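Long-range contact in 3-phosphoshikimate 1-carboxyvinyltransferase (Streptomyces sviceus, PDB 7M0O), which probably transfers the enolpyruvyl group of phosphoenolpyruvate to the 5-hydroxyl of shikimate-3-phosphate, the sixth step of chorismate biosynthesis: residues S154-T158 against P182-I186. Residues are numbered along the deposited sequence; the frame is centred on the assembly and turned at random.
Sequences SQYLT and PYVEI
Tyr183 lays one face of its ring over the side chain of Ser154, joining segment 154-158, which leads into helix 155-163, to the first turn of helix 182-193 in an alpha/beta domain of the EPSP synthase fold. The evidence for a CH-pi contact is the position of Ser154 CB, 3.7 Å from the Tyr183 ring centroid and 21° off its normal. Ser154 OG is the atom over the ring centre, 3.4 Å above the Tyr183 plane, on the same face as CB. The Tyr183 ring gets there because CG is anti to its backbone N (chi1 -165°), which extends the side chain across to 154-158. At the ring edge the packing is tight: Thr158 OG1 sits 3.0 Å from Tyr183 CE2, and it is hydrogen-bonded to Thr187 OG1, one turn beyond Tyr183 on helix 182-193. Arg13, predicted like Ser154 and Gln155 to bind 3-phosphoshikimate, makes a cation-pi contact with Tyr183, consistent with an aromatic wall beside the substrate pocket. With an alanine at Tyr183, the face over Ser154 would be lost, which would probably open a gap there and leave Arg13 without its cation-pi partner. The other flank is looser, a single apolar pair in which Leu157 CD2 of a buried residue meets Val184 CG1 of a partly exposed one at 3.8 Å. At the far end of the ring, Gln155 touches obliquely through its aliphatic chain, CG standing 3.4 Å from Tyr183 OH.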
loop_
_atom_site.group_PDB
_atom_site.type_symbol
_atom_site.label_atom_id
_atom_site.label_comp_id
_atom_site.label_asym_id
_atom_site.label_seq_id
_atom_site.Cartn_x
_atom_site.Cartn_y
_atom_site.Cartn_z
ATOM N N SER A 154 5.067 10.127 0.752
ATOM C CA SER A 154 6.152 9.158 0.735
ATOM C C SER A 154 6.606 8.798 -0.674
ATOM O O SER A 154 7.693 8.226 -0.831
ATOM C CB SER A 154 5.724 7.891 1.484
ATOM O OG SER A 154 4.409 7.506 1.121
ATOM N N GLN A 155 5.804 9.110 -1.699
ATOM C CA GLN A 155 6.135 8.678 -3.053
ATOM C C GLN A 155 7.335 9.418 -3.635
ATOM O O GLN A 155 7.960 8.895 -4.560
ATOM C CB GLN A 155 4.926 8.841 -3.978
ATOM C CG GLN A 155 4.106 7.562 -4.130
ATOM C CD GLN A 155 2.936 7.716 -5.083
ATOM O OE1 GLN A 155 3.119 7.835 -6.290
ATOM N NE2 GLN A 155 1.720 7.720 -4.540
ATOM N N TYR A 156 7.666 10.614 -3.123
ATOM C CA TYR A 156 8.777 11.379 -3.693
ATOM C C TYR A 156 10.119 10.792 -3.287
ATOM O O TYR A 156 11.018 10.656 -4.125
ATOM C CB TYR A 156 8.702 12.851 -3.268
ATOM C CG TYR A 156 7.401 13.529 -3.647
ATOM C CD1 TYR A 156 6.778 13.247 -4.853
ATOM C CD2 TYR A 156 6.783 14.420 -2.779
ATOM C CE1 TYR A 156 5.577 13.846 -5.198
ATOM C CE2 TYR A 156 5.578 15.034 -3.118
ATOM C CZ TYR A 156 4.983 14.735 -4.331
ATOM O OH TYR A 156 3.791 15.323 -4.675
ATOM N N LEU A 157 10.285 10.447 -2.008
ATOM C CA LEU A 157 11.513 9.773 -1.607
ATOM C C LEU A 157 11.654 8.440 -2.329
ATOM O O LEU A 157 12.747 8.089 -2.801
ATOM C CB LEU A 157 11.538 9.588 -0.084
ATOM C CG LEU A 157 12.727 8.761 0.410
ATOM C CD1 LEU A 157 14.064 9.389 -0.016
ATOM C CD2 LEU A 157 12.678 8.567 1.924
ATOM N N THR A 158 10.550 7.702 -2.466
ATOM C CA THR A 158 10.634 6.383 -3.082
ATOM C C THR A 158 10.987 6.476 -4.564
ATOM O O THR A 158 11.783 5.672 -5.069
ATOM C CB THR A 158 9.314 5.642 -2.839
ATOM O OG1 THR A 158 9.333 5.108 -1.509
ATOM C CG2 THR A 158 9.088 4.530 -3.844
ATOM N N PRO A 182 7.600 2.835 7.596
ATOM C CA PRO A 182 7.437 1.514 6.958
ATOM C C PRO A 182 7.507 1.565 5.442
ATOM O O PRO A 182 7.990 0.613 4.816
ATOM C CB PRO A 182 6.044 1.062 7.434
ATOM C CG PRO A 182 5.753 1.901 8.653
ATOM C CD PRO A 182 6.436 3.213 8.415
ATOM N N TYR A 183 7.024 2.655 4.842
ATOM C CA TYR A 183 7.009 2.787 3.390
ATOM C C TYR A 183 8.419 2.723 2.824
ATOM O O TYR A 183 8.665 2.064 1.804
ATOM C CB TYR A 183 6.328 4.106 3.013
ATOM C CG TYR A 183 5.903 4.248 1.575
ATOM C CD1 TYR A 183 4.604 3.946 1.172
ATOM C CD2 TYR A 183 6.792 4.718 0.615
ATOM C CE1 TYR A 183 4.211 4.090 -0.156
ATOM C CE2 TYR A 183 6.413 4.864 -0.706
ATOM C CZ TYR A 183 5.125 4.547 -1.090
ATOM O OH TYR A 183 4.761 4.700 -2.403
ATOM N N VAL A 184 9.373 3.374 3.491
ATOM C CA VAL A 184 10.725 3.334 2.951
ATOM C C VAL A 184 11.333 1.938 3.095
ATOM O O VAL A 184 12.071 1.492 2.209
ATOM C CB VAL A 184 11.609 4.428 3.591
ATOM C CG1 VAL A 184 10.852 5.749 3.665
ATOM C CG2 VAL A 184 12.130 4.006 4.957
ATOM N N GLU A 185 11.020 1.200 4.171
ATOM C CA GLU A 185 11.628 -0.124 4.291
ATOM C C GLU A 185 11.110 -1.078 3.220
ATOM O O GLU A 185 11.862 -1.944 2.759
ATOM C CB GLU A 185 11.389 -0.725 5.678
ATOM C CG GLU A 185 12.249 -1.972 5.974
ATOM C CD GLU A 185 13.577 -2.008 5.210
ATOM O OE1 GLU A 185 13.787 -2.947 4.402
ATOM O OE2 GLU A 185 14.432 -1.118 5.442
ATOM N N ILE A 186 9.842 -0.939 2.820
ATOM C CA ILE A 186 9.313 -1.749 1.721
ATOM C C ILE A 186 10.033 -1.420 0.416
ATOM O O ILE A 186 10.370 -2.323 -0.366
ATOM C CB ILE A 186 7.791 -1.549 1.593
ATOM C CG1 ILE A 186 7.093 -2.099 2.841
ATOM C CG2 ILE A 186 7.234 -2.209 0.307
ATOM C CD1 ILE A 186 5.649 -1.709 2.909
#